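Local coordinates for protein Epf (Streptococcus pyogenes, PDB 4ES8) that acts as a cell-surface adhesin, binding to cells through an N-terminal domain that contains a carbohydrate-binding module, at residues A86-T91 and D201-F206; S125-D130 and S192-K197; G223-G228 and F307-G312; F253-E258 and N287-K292. All coordinates share one frame; numbering follows the deposited sequence. Where two conformers were deposited one is given.

Interaction 1 (A86-T91 and D201-F206); sequences AARYKT and DLDVEF. With ACT (acetate ion), chain E.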
# COMPACT_ATOMS: atom_id res chain seq x y z
N ALA A 86 -6.86 -3.73 -19.98
CA ALA A 86 -6.43 -4.82 -20.85
C ALA A 86 -5.50 -4.38 -21.95
O ALA A 86 -5.56 -3.22 -22.38
CB ALA A 86 -7.67 -5.46 -21.48
N ALA A 87 -4.67 -5.33 -22.43
CA ALA A 87 -3.77 -5.13 -23.56
C ALA A 87 -4.06 -6.15 -24.64
O ALA A 87 -4.45 -7.29 -24.33
CB ALA A 87 -2.32 -5.24 -23.12
N ARG A 88 -3.85 -5.74 -25.89
CA ARG A 88 -4.01 -6.59 -27.07
C ARG A 88 -2.74 -6.46 -27.87
O ARG A 88 -2.32 -5.34 -28.18
CB ARG A 88 -5.23 -6.18 -27.91
CG ARG A 88 -5.23 -6.81 -29.30
CD ARG A 88 -6.56 -6.60 -30.02
NE ARG A 88 -7.62 -7.34 -29.37
CZ ARG A 88 -8.91 -7.17 -29.63
NH1 ARG A 88 -9.30 -6.35 -30.60
NH2 ARG A 88 -9.82 -7.86 -28.96
N TYR A 89 -2.11 -7.59 -28.19
CA TYR A 89 -0.90 -7.63 -29.05
C TYR A 89 -1.32 -8.05 -30.46
O TYR A 89 -2.01 -9.06 -30.63
CB TYR A 89 0.15 -8.59 -28.49
CG TYR A 89 0.66 -8.19 -27.13
CD1 TYR A 89 -0.02 -8.57 -25.97
CD2 TYR A 89 1.79 -7.39 -27.00
CE1 TYR A 89 0.43 -8.18 -24.71
CE2 TYR A 89 2.26 -7.02 -25.74
CZ TYR A 89 1.58 -7.42 -24.60
OH TYR A 89 2.04 -7.04 -23.37
N LYS A 90 -0.97 -7.24 -31.46
CA LYS A 90 -1.34 -7.51 -32.85
C LYS A 90 -0.25 -8.29 -33.56
O LYS A 90 0.90 -8.30 -33.12
CB LYS A 90 -1.60 -6.18 -33.61
CG LYS A 90 -2.61 -5.25 -32.93
CD LYS A 90 -4.04 -5.76 -32.99
CE LYS A 90 -4.62 -5.68 -34.40
NZ LYS A 90 -6.04 -6.18 -34.44
N THR A 91 -0.57 -8.88 -34.73
CA THR A 91 0.41 -9.63 -35.50
C THR A 91 1.58 -8.75 -35.97
O THR A 91 2.64 -9.29 -36.26
CB THR A 91 -0.24 -10.32 -36.72
OG1 THR A 91 -0.78 -9.33 -37.58
CG2 THR A 91 -1.33 -11.30 -36.34
N ASP A 201 -4.78 -11.74 -32.77
CA ASP A 201 -4.91 -10.83 -31.62
C ASP A 201 -4.72 -11.60 -30.33
O ASP A 201 -5.39 -12.62 -30.11
CB ASP A 201 -6.29 -10.17 -31.59
CG ASP A 201 -6.57 -9.18 -32.70
OD1 ASP A 201 -5.60 -8.74 -33.35
OD2 ASP A 201 -7.75 -8.84 -32.89
N LEU A 202 -3.80 -11.12 -29.47
CA LEU A 202 -3.58 -11.78 -28.18
C LEU A 202 -3.98 -10.82 -27.07
O LEU A 202 -3.33 -9.78 -26.91
CB LEU A 202 -2.10 -12.21 -28.02
CG LEU A 202 -1.51 -13.10 -29.11
CD1 LEU A 202 -0.09 -13.53 -28.72
CD2 LEU A 202 -2.39 -14.37 -29.38
N ASP A 203 -5.02 -11.18 -26.29
CA ASP A 203 -5.51 -10.30 -25.24
C ASP A 203 -5.20 -10.76 -23.83
O ASP A 203 -5.20 -11.95 -23.55
CB ASP A 203 -7.04 -10.15 -25.33
CG ASP A 203 -7.55 -9.54 -26.62
OD1 ASP A 203 -6.71 -9.01 -27.39
OD2 ASP A 203 -8.77 -9.59 -26.85
N VAL A 204 -4.97 -9.80 -22.93
CA VAL A 204 -4.73 -10.07 -21.50
C VAL A 204 -5.53 -9.04 -20.73
O VAL A 204 -5.49 -7.85 -21.09
CB VAL A 204 -3.23 -10.13 -21.11
CG1 VAL A 204 -2.47 -8.83 -21.48
CG2 VAL A 204 -3.06 -10.47 -19.62
N GLU A 205 -6.26 -9.46 -19.69
CA GLU A 205 -7.13 -8.57 -18.92
C GLU A 205 -6.90 -8.72 -17.43
O GLU A 205 -6.71 -9.84 -16.95
CB GLU A 205 -8.60 -8.88 -19.26
CG GLU A 205 -9.63 -8.02 -18.55
CD GLU A 205 -11.04 -8.51 -18.78
OE1 GLU A 205 -11.41 -9.52 -18.13
OE2 GLU A 205 -11.76 -7.90 -19.59
N PHE A 206 -6.98 -7.60 -16.70
CA PHE A 206 -6.88 -7.54 -15.25
C PHE A 206 -8.07 -6.78 -14.73
O PHE A 206 -8.48 -5.80 -15.38
CB PHE A 206 -5.59 -6.82 -14.82
CG PHE A 206 -4.37 -7.21 -15.62
CD1 PHE A 206 -3.58 -8.29 -15.22
CD2 PHE A 206 -4.01 -6.49 -16.76
CE1 PHE A 206 -2.43 -8.64 -15.95
CE2 PHE A 206 -2.85 -6.83 -17.48
CZ PHE A 206 -2.06 -7.89 -17.06
C ACT E . -8.40 -3.76 -33.12
O ACT E . -8.12 -3.20 -34.20
OXT ACT E . -7.95 -4.90 -32.85
CH3 ACT E . -9.42 -3.08 -32.22
O HOH W 1 -3.50 -9.04 -35.10

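Interaction 2 (S125-D130 and S192-K197); sequences SGITVD and SKVEKK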
# COMPACT_ATOMS: atom_id res chain seq x y z
N SER A 125 -2.76 -17.36 -25.15
CA SER A 125 -1.61 -18.21 -25.35
C SER A 125 -0.48 -17.34 -25.96
O SER A 125 -0.73 -16.56 -26.90
CB SER A 125 -1.99 -19.35 -26.29
OG SER A 125 -0.86 -20.19 -26.50
N GLY A 126 0.71 -17.43 -25.38
CA GLY A 126 1.85 -16.64 -25.85
C GLY A 126 2.13 -15.43 -24.98
O GLY A 126 3.18 -14.81 -25.12
N ILE A 127 1.19 -15.07 -24.09
CA ILE A 127 1.43 -13.92 -23.20
C ILE A 127 1.93 -14.42 -21.85
O ILE A 127 1.38 -15.39 -21.27
CB ILE A 127 0.15 -13.05 -23.03
CG1 ILE A 127 -0.29 -12.41 -24.39
CG2 ILE A 127 0.35 -11.99 -21.93
CD1 ILE A 127 -1.53 -11.55 -24.29
N THR A 128 2.98 -13.75 -21.32
CA THR A 128 3.46 -14.02 -19.97
C THR A 128 3.26 -12.73 -19.18
O THR A 128 3.13 -11.64 -19.77
CB THR A 128 4.88 -14.58 -19.94
OG1 THR A 128 5.73 -13.71 -20.70
CG2 THR A 128 4.95 -16.02 -20.53
N VAL A 129 3.09 -12.86 -17.87
CA VAL A 129 2.66 -11.77 -17.02
C VAL A 129 3.56 -11.63 -15.80
O VAL A 129 4.03 -12.62 -15.23
CB VAL A 129 1.18 -12.10 -16.59
CG1 VAL A 129 0.63 -11.15 -15.53
CG2 VAL A 129 0.25 -12.14 -17.81
N ASP A 130 3.72 -10.37 -15.36
CA ASP A 130 4.44 -10.06 -14.12
C ASP A 130 3.62 -9.03 -13.34
O ASP A 130 2.85 -8.27 -13.95
CB ASP A 130 5.87 -9.52 -14.41
CG ASP A 130 6.79 -9.45 -13.19
OD1 ASP A 130 6.44 -10.03 -12.12
OD2 ASP A 130 7.86 -8.80 -13.29
N SER A 192 2.78 -7.37 -19.04
CA SER A 192 2.63 -8.56 -19.89
C SER A 192 3.60 -8.47 -21.04
O SER A 192 4.13 -7.39 -21.33
CB SER A 192 1.19 -8.71 -20.39
OG SER A 192 0.74 -7.60 -21.14
N LYS A 193 3.86 -9.60 -21.69
CA LYS A 193 4.76 -9.56 -22.82
C LYS A 193 4.52 -10.72 -23.75
O LYS A 193 3.92 -11.73 -23.36
CB LYS A 193 6.23 -9.50 -22.37
CG LYS A 193 6.83 -10.81 -21.92
CD LYS A 193 8.36 -10.66 -21.83
CE LYS A 193 9.03 -11.77 -21.08
NZ LYS A 193 10.48 -11.48 -20.90
N VAL A 194 4.99 -10.56 -25.00
CA VAL A 194 5.03 -11.63 -26.00
C VAL A 194 6.50 -11.85 -26.32
O VAL A 194 7.26 -10.88 -26.42
CB VAL A 194 4.17 -11.35 -27.27
CG1 VAL A 194 2.69 -11.36 -26.91
CG2 VAL A 194 4.55 -10.03 -27.97
N GLU A 195 6.91 -13.12 -26.49
CA GLU A 195 8.28 -13.49 -26.85
C GLU A 195 8.42 -13.71 -28.33
O GLU A 195 9.53 -13.63 -28.85
CB GLU A 195 8.72 -14.78 -26.13
CG GLU A 195 8.75 -14.66 -24.62
CD GLU A 195 10.06 -14.22 -24.01
OE1 GLU A 195 10.87 -13.57 -24.71
OE2 GLU A 195 10.26 -14.52 -22.81
N LYS A 196 7.31 -14.07 -29.01
CA LYS A 196 7.37 -14.31 -30.43
C LYS A 196 6.25 -13.54 -31.10
O LYS A 196 5.29 -13.12 -30.45
CB LYS A 196 7.38 -15.81 -30.77
CG LYS A 196 6.12 -16.58 -30.48
CD LYS A 196 6.23 -17.98 -31.11
CE LYS A 196 5.33 -18.97 -30.43
NZ LYS A 196 5.69 -20.38 -30.77
N LYS A 197 6.40 -13.29 -32.40
CA LYS A 197 5.43 -12.52 -33.15
C LYS A 197 4.05 -13.20 -33.09
O LYS A 197 3.93 -14.39 -33.42
CB LYS A 197 5.91 -12.37 -34.60
CG LYS A 197 5.25 -11.22 -35.32
CD LYS A 197 6.07 -10.79 -36.56
CE LYS A 197 5.83 -9.35 -36.94
NZ LYS A 197 7.00 -8.49 -36.60
O HOH W 2 4.91 -15.19 -27.04
O HOH W 3 8.19 -14.82 -20.85

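Interaction 3 (G223-G228 and F307-G312); sequences GVAYVG and FFFEVG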
# COMPACT_ATOMS: atom_id res chain seq x y z
N GLY A 223 5.68 0.87 30.15
CA GLY A 223 4.94 2.07 30.51
C GLY A 223 5.52 2.65 31.78
O GLY A 223 5.92 1.88 32.67
N VAL A 224 5.62 3.98 31.85
CA VAL A 224 6.13 4.66 33.05
C VAL A 224 5.09 5.67 33.51
O VAL A 224 4.73 6.58 32.77
CB VAL A 224 7.52 5.31 32.81
CG1 VAL A 224 7.94 6.19 33.99
CG2 VAL A 224 8.58 4.24 32.52
N ALA A 225 4.58 5.46 34.74
CA ALA A 225 3.61 6.34 35.38
C ALA A 225 3.92 6.40 36.86
O ALA A 225 4.20 5.36 37.46
CB ALA A 225 2.20 5.82 35.15
N TYR A 226 3.87 7.60 37.42
CA TYR A 226 4.10 7.79 38.85
C TYR A 226 2.91 8.50 39.47
O TYR A 226 2.31 9.38 38.85
CB TYR A 226 5.40 8.60 39.10
CG TYR A 226 6.64 8.03 38.42
CD1 TYR A 226 7.05 6.72 38.65
CD2 TYR A 226 7.43 8.83 37.60
CE1 TYR A 226 8.19 6.21 38.04
CE2 TYR A 226 8.60 8.33 37.01
CZ TYR A 226 8.97 7.02 37.24
OH TYR A 226 10.11 6.52 36.64
N VAL A 227 2.56 8.12 40.72
CA VAL A 227 1.45 8.75 41.47
C VAL A 227 1.62 10.29 41.51
O VAL A 227 2.74 10.77 41.68
CB VAL A 227 1.33 8.16 42.90
CG1 VAL A 227 0.70 6.78 42.88
CG2 VAL A 227 2.69 8.11 43.60
N GLY A 228 0.54 11.03 41.27
CA GLY A 228 0.54 12.49 41.26
C GLY A 228 1.25 13.18 40.11
O GLY A 228 1.32 14.42 40.09
N PHE A 307 -2.62 -4.45 27.01
CA PHE A 307 -1.32 -4.43 27.71
C PHE A 307 -1.52 -3.82 29.08
O PHE A 307 -2.38 -2.96 29.25
CB PHE A 307 -0.28 -3.62 26.94
CG PHE A 307 -0.10 -4.06 25.51
CD1 PHE A 307 0.59 -5.22 25.21
CD2 PHE A 307 -0.68 -3.35 24.47
CE1 PHE A 307 0.72 -5.66 23.89
CE2 PHE A 307 -0.53 -3.76 23.15
CZ PHE A 307 0.15 -4.94 22.87
N PHE A 308 -0.71 -4.23 30.06
CA PHE A 308 -0.81 -3.70 31.42
C PHE A 308 0.54 -3.35 31.97
O PHE A 308 1.54 -4.03 31.68
CB PHE A 308 -1.47 -4.75 32.35
CG PHE A 308 -2.84 -5.21 31.91
CD1 PHE A 308 -3.98 -4.54 32.34
CD2 PHE A 308 -2.99 -6.28 31.04
CE1 PHE A 308 -5.25 -4.95 31.92
CE2 PHE A 308 -4.25 -6.68 30.60
CZ PHE A 308 -5.38 -6.02 31.05
N PHE A 309 0.58 -2.32 32.82
CA PHE A 309 1.79 -1.94 33.51
C PHE A 309 1.39 -1.30 34.82
O PHE A 309 0.29 -0.75 34.93
CB PHE A 309 2.72 -1.03 32.67
CG PHE A 309 2.22 0.39 32.45
CD1 PHE A 309 1.32 0.68 31.43
CD2 PHE A 309 2.67 1.43 33.26
CE1 PHE A 309 0.85 1.98 31.24
CE2 PHE A 309 2.24 2.75 33.03
CZ PHE A 309 1.33 3.02 32.03
N GLU A 310 2.29 -1.35 35.80
CA GLU A 310 2.00 -0.76 37.10
C GLU A 310 2.48 0.66 37.24
O GLU A 310 3.57 1.00 36.79
CB GLU A 310 2.66 -1.57 38.22
CG GLU A 310 1.91 -2.85 38.57
CD GLU A 310 2.52 -3.65 39.71
OE1 GLU A 310 3.37 -3.11 40.45
OE2 GLU A 310 2.12 -4.83 39.87
N VAL A 311 1.70 1.46 37.96
CA VAL A 311 2.10 2.79 38.43
C VAL A 311 3.17 2.53 39.50
O VAL A 311 3.04 1.60 40.28
CB VAL A 311 0.88 3.57 39.02
CG1 VAL A 311 1.31 4.89 39.67
CG2 VAL A 311 -0.20 3.81 37.99
N GLY A 312 4.21 3.34 39.53
CA GLY A 312 5.23 3.18 40.55
C GLY A 312 5.44 4.44 41.36
O GLY A 312 4.66 5.39 41.27
O HOH W 4 5.37 2.78 35.78

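Interaction 4 (F253-E258 and N287-K292); sequences FNSRGE and NKEKLK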
# COMPACT_ATOMS: atom_id res chain seq x y z
N PHE A 253 -6.10 3.39 30.19
CA PHE A 253 -7.20 3.25 31.16
C PHE A 253 -6.66 3.00 32.54
O PHE A 253 -5.58 2.42 32.67
CB PHE A 253 -8.07 2.03 30.80
CG PHE A 253 -8.65 1.98 29.42
CD1 PHE A 253 -7.88 1.57 28.33
CD2 PHE A 253 -10.00 2.25 29.20
CE1 PHE A 253 -8.43 1.49 27.05
CE2 PHE A 253 -10.55 2.16 27.92
CZ PHE A 253 -9.76 1.79 26.86
N ASN A 254 -7.44 3.35 33.57
CA ASN A 254 -7.02 3.03 34.94
C ASN A 254 -7.44 1.58 35.26
O ASN A 254 -8.06 0.91 34.42
CB ASN A 254 -7.56 4.04 35.96
CG ASN A 254 -9.07 4.07 36.12
OD1 ASN A 254 -9.79 3.16 35.71
ND2 ASN A 254 -9.58 5.13 36.74
N SER A 255 -7.14 1.10 36.49
CA SER A 255 -7.45 -0.30 36.84
C SER A 255 -8.95 -0.59 36.92
O SER A 255 -9.34 -1.76 36.87
CB SER A 255 -6.78 -0.69 38.16
OG SER A 255 -7.26 0.14 39.21
N ARG A 256 -9.79 0.45 37.01
CA ARG A 256 -11.25 0.29 37.02
C ARG A 256 -11.81 0.24 35.58
O ARG A 256 -13.03 0.16 35.39
CB ARG A 256 -11.91 1.42 37.80
CG ARG A 256 -11.58 1.34 39.29
CD ARG A 256 -12.17 2.51 40.05
NE ARG A 256 -11.99 2.32 41.49
CZ ARG A 256 -12.47 3.16 42.40
NH1 ARG A 256 -13.13 4.25 42.03
NH2 ARG A 256 -12.30 2.90 43.69
N GLY A 257 -10.92 0.31 34.59
CA GLY A 257 -11.32 0.26 33.19
C GLY A 257 -11.84 1.57 32.64
O GLY A 257 -12.41 1.59 31.54
N GLU A 258 -11.64 2.67 33.37
CA GLU A 258 -12.08 3.99 32.97
C GLU A 258 -11.06 4.60 32.02
O GLU A 258 -9.86 4.60 32.31
CB GLU A 258 -12.28 4.88 34.20
CG GLU A 258 -13.37 4.33 35.11
CD GLU A 258 -13.51 4.96 36.48
OE1 GLU A 258 -12.50 5.48 37.02
OE2 GLU A 258 -14.62 4.88 37.05
N ASN A 287 -0.70 3.69 44.09
CA ASN A 287 0.57 2.98 44.08
C ASN A 287 0.36 1.54 43.59
O ASN A 287 -0.62 0.89 43.97
CB ASN A 287 1.22 2.99 45.47
CG ASN A 287 2.56 2.30 45.53
OD1 ASN A 287 3.38 2.37 44.60
ND2 ASN A 287 2.80 1.59 46.62
N LYS A 288 1.21 1.08 42.65
CA LYS A 288 1.15 -0.27 42.07
C LYS A 288 -0.14 -0.53 41.23
O LYS A 288 -0.38 -1.67 40.84
CB LYS A 288 1.31 -1.35 43.16
CG LYS A 288 2.69 -1.30 43.82
CD LYS A 288 2.89 -2.42 44.83
CE LYS A 288 4.26 -2.39 45.46
NZ LYS A 288 5.35 -2.70 44.49
N GLU A 289 -0.92 0.53 40.93
CA GLU A 289 -2.14 0.39 40.11
C GLU A 289 -1.81 -0.16 38.73
O GLU A 289 -0.87 0.33 38.11
CB GLU A 289 -2.86 1.73 39.95
CG GLU A 289 -4.20 1.57 39.26
CD GLU A 289 -5.10 2.78 39.22
OE1 GLU A 289 -4.73 3.86 39.75
OE2 GLU A 289 -6.22 2.64 38.67
N LYS A 290 -2.58 -1.16 38.27
CA LYS A 290 -2.39 -1.75 36.95
C LYS A 290 -3.16 -0.94 35.92
O LYS A 290 -4.38 -1.05 35.82
CB LYS A 290 -2.84 -3.22 36.92
CG LYS A 290 -1.89 -4.18 37.62
CD LYS A 290 -2.44 -5.62 37.61
CE LYS A 290 -2.30 -6.32 36.28
NZ LYS A 290 -2.99 -7.65 36.28
N LEU A 291 -2.45 -0.13 35.16
CA LEU A 291 -3.07 0.63 34.08
C LEU A 291 -3.14 -0.25 32.85
O LEU A 291 -2.31 -1.15 32.69
CB LEU A 291 -2.29 1.92 33.77
CG LEU A 291 -2.04 2.87 34.96
CD1 LEU A 291 -1.23 4.08 34.52
CD2 LEU A 291 -3.36 3.34 35.61
N LYS A 292 -4.10 0.02 31.96
CA LYS A 292 -4.27 -0.77 30.74
C LYS A 292 -4.03 0.10 29.52
O LYS A 292 -4.47 1.26 29.47
CB LYS A 292 -5.69 -1.35 30.68
CG LYS A 292 -5.98 -2.21 29.44
CD LYS A 292 -7.36 -2.88 29.50
CE LYS A 292 -8.53 -1.91 29.41
NZ LYS A 292 -9.83 -2.63 29.32
O HOH W 5 -12.03 -0.86 29.79

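Interaction 1 (A86-T91 and D201-F206)
Arg88 and Asp203 stand side by side on neighbouring antiparallel strands and form a side-on, two-pronged salt bridge: NE of Arg88 gives its N-H to OD1 of Asp203 at 2.7 Å, and NH2 of Arg88 reaches OD2 of Asp203 at 2.9 Å. Both bonds are nearly straight and use the syn lone pairs, with guanidinium and carboxylate almost coplanar (15° apart), which fixes the rotation of both groups. Asp201 approaches differently. Its OD2 lies over one face of the guanidinium, a long pairing of charges alone, while its OD1 takes a salt bridge from Lys90 NZ at 2.8 Å. An acetate ion, probably from the crystallisation liquor, joins this network through OXT, held by Arg88 NH1 and Lys90 NZ.

Backbone hydrogen bonds link Ala87 with Val204 and Tyr89 with Leu202, two bonds to each pair. On the face away from the charges, Ala87 CB meets Val204 CG1 at 3.9 Å, and Tyr89 packs its CB on that of Leu202. Tyr89, Leu202 and Val204 pack on strands 127-135 and 186-194.

Strands 84-89 and 202-213 are thus neighbours in one antiparallel sheet whose apolar face covers a second, the arrangement of a beta-sandwich, consistent with the carbohydrate-binding module.

Interaction 2 (S125-D130 and S192-K197)
Thr128 and Lys193 form the hydrogen-bonded pair between two antiparallel strands whose short axes run 151° apart: Thr128 N donates to Lys193 O at 3.0 Å and Lys193 N to Thr128 O at 2.9 Å, the second bond being the more bent. Beside this pair, Val129 stands opposite Ser192 as a non-hydrogen-bonded pair.

The hydroxyl of Thr128 lies against the aliphatic part of Lys193, OG1 coming to 3.3 Å from CG. Both OG1 of Thr128 and CG of Lys193 sit between their own backbone N and carbonyl carbon (chi1 52° and 79°), and this brings them together on one face of the sheet. Beyond CG the lysine runs extended, and its NZ pairs with OE2 of Glu195 at 3.6 Å. A water that donates to the same OE2 is also hydrogen-bonded to Thr128 OG1, tying the carboxylate to the opposite strand. A second water bridges Gly126 O and Glu195 N where the strands part.

The other face is mostly apolar: Ile127 CG2 touches Ser192 CB at 3.7 Å, and Ile127 CG1 meets Val194 CG1 at 4.0 Å. Ser192 OG is hydrogen-bonded to Tyr89 OH. Ile127 also packs on Leu202 and Val204 of the facing sheet. A polar, partly exposed face backed by branched aliphatic side chains turned inward is the pattern of a beta-sandwich sheet, consistent with the carbohydrate-binding module.

Interaction 3 (G223-G228 and F307-G312)
Phe309 presents one face of its ring to Gly223 CA. Its CB points toward 223-228, and chi1 of 71° sets CG between the backbone N and the carbonyl carbon, turning the ring toward strand 219-224 of the other sheet. CG lies 3.7 Å from Gly223 CA. On one side of the ring CD1 and CE1 are also nearest to this CA; on the other, CD2 comes to 3.3 Å from Gly223 O. Further out, CE2 meets Gly223 C at 3.5 Å and Ala225 CB at 3.7 Å, the methyl standing at the ring edge. CZ, the tip, returns to Gly223 CA. The alpha carbon therefore sits almost centrally over the face, 3.6 Å from the ring centroid and 12° off its normal, a CH-pi contact made possible by the absence of a side chain on Gly223. Phe309 also packs on Leu220, Val232 and Leu234, so its ring reaches the strands of the other sheet.

Beyond the ring the backbones meet directly. Gly312 N donates to Ala225 O at 2.9 Å in a nearly straight bond, and Val227 N makes a weak one to Gly312 O. Val311 CG1 and Val227 CG1 touch at 3.8 Å beside these bonds. A water accepts from Ala225 N and lies 2.7 Å from Glu310 O, between the two segments.

The contact thus closes one end of a small two-sheet domain: strand 219-224 belongs to one sheet and 307-310 to the other, with the ring of Phe309 packed between them, an arrangement consistent with the beta-sandwich of a fibronectin-like domain.

Interaction 4 (F253-E258 and N287-K292)
A type I beta turn, Asn254 to Gly257, follows strand 248-253 and is held by the carboxylate of Glu289, just before strand 290-297. OE2 of Glu289 accepts two bonds from Ser255, from the backbone N and from OG, each at 2.8 Å and from opposite faces of the carboxylate plane. The side chain is extended, with CG anti to the backbone N (chi1 -173°), which carries OE2 to the turn; OE1 is bonded to Lys286 N, so both oxygens are engaged.

Asn254 secures the turn from within: its OD1 accepts from Glu258 N, and its ND2 reaches Glu258 OE1 at 3.0 Å in a nearly straight bond. Leu291 CD2 packs on Asn254 CA at 3.7 Å.

At the strand end, Phe253 and Lys292 form an antiparallel hydrogen-bonded pair. Lys292 bends at chi3 (68°) over the Phe253 ring: CE touches CD1 of Phe253 at 3.7 Å, toward the rim, and NZ stands 4.7 Å from the ring centroid, close to its normal, in a cation-pi contact. A water links this NZ to Gly257 O.

Such a tight turn between adjacent antiparallel strands is a beta hairpin, here consistent with a fibronectin-like domain.

The four contacts form two clusters on opposite sides of the chain's centre, with centres about 62 to 63 Å apart between clusters. Interactions 1 and 2 lie 9 Å apart between centres in facing sheets of what is probably the carbohydrate-binding module, where Tyr89 OH and Ser192 OG join them; interaction 2 is nested within the loop closed by interaction 1. Interactions 3 and 4, 8 Å apart between centres, both reach the sheet containing 290-297 and 307-310; interaction 3 extends from it to strand 219-224 of the other sheet, and the loop it closes encloses interaction 4. Strand 202-213 leads on to 219-224, so the nested pairs follow in series, consistent with two beta domains in an elongated adhesin.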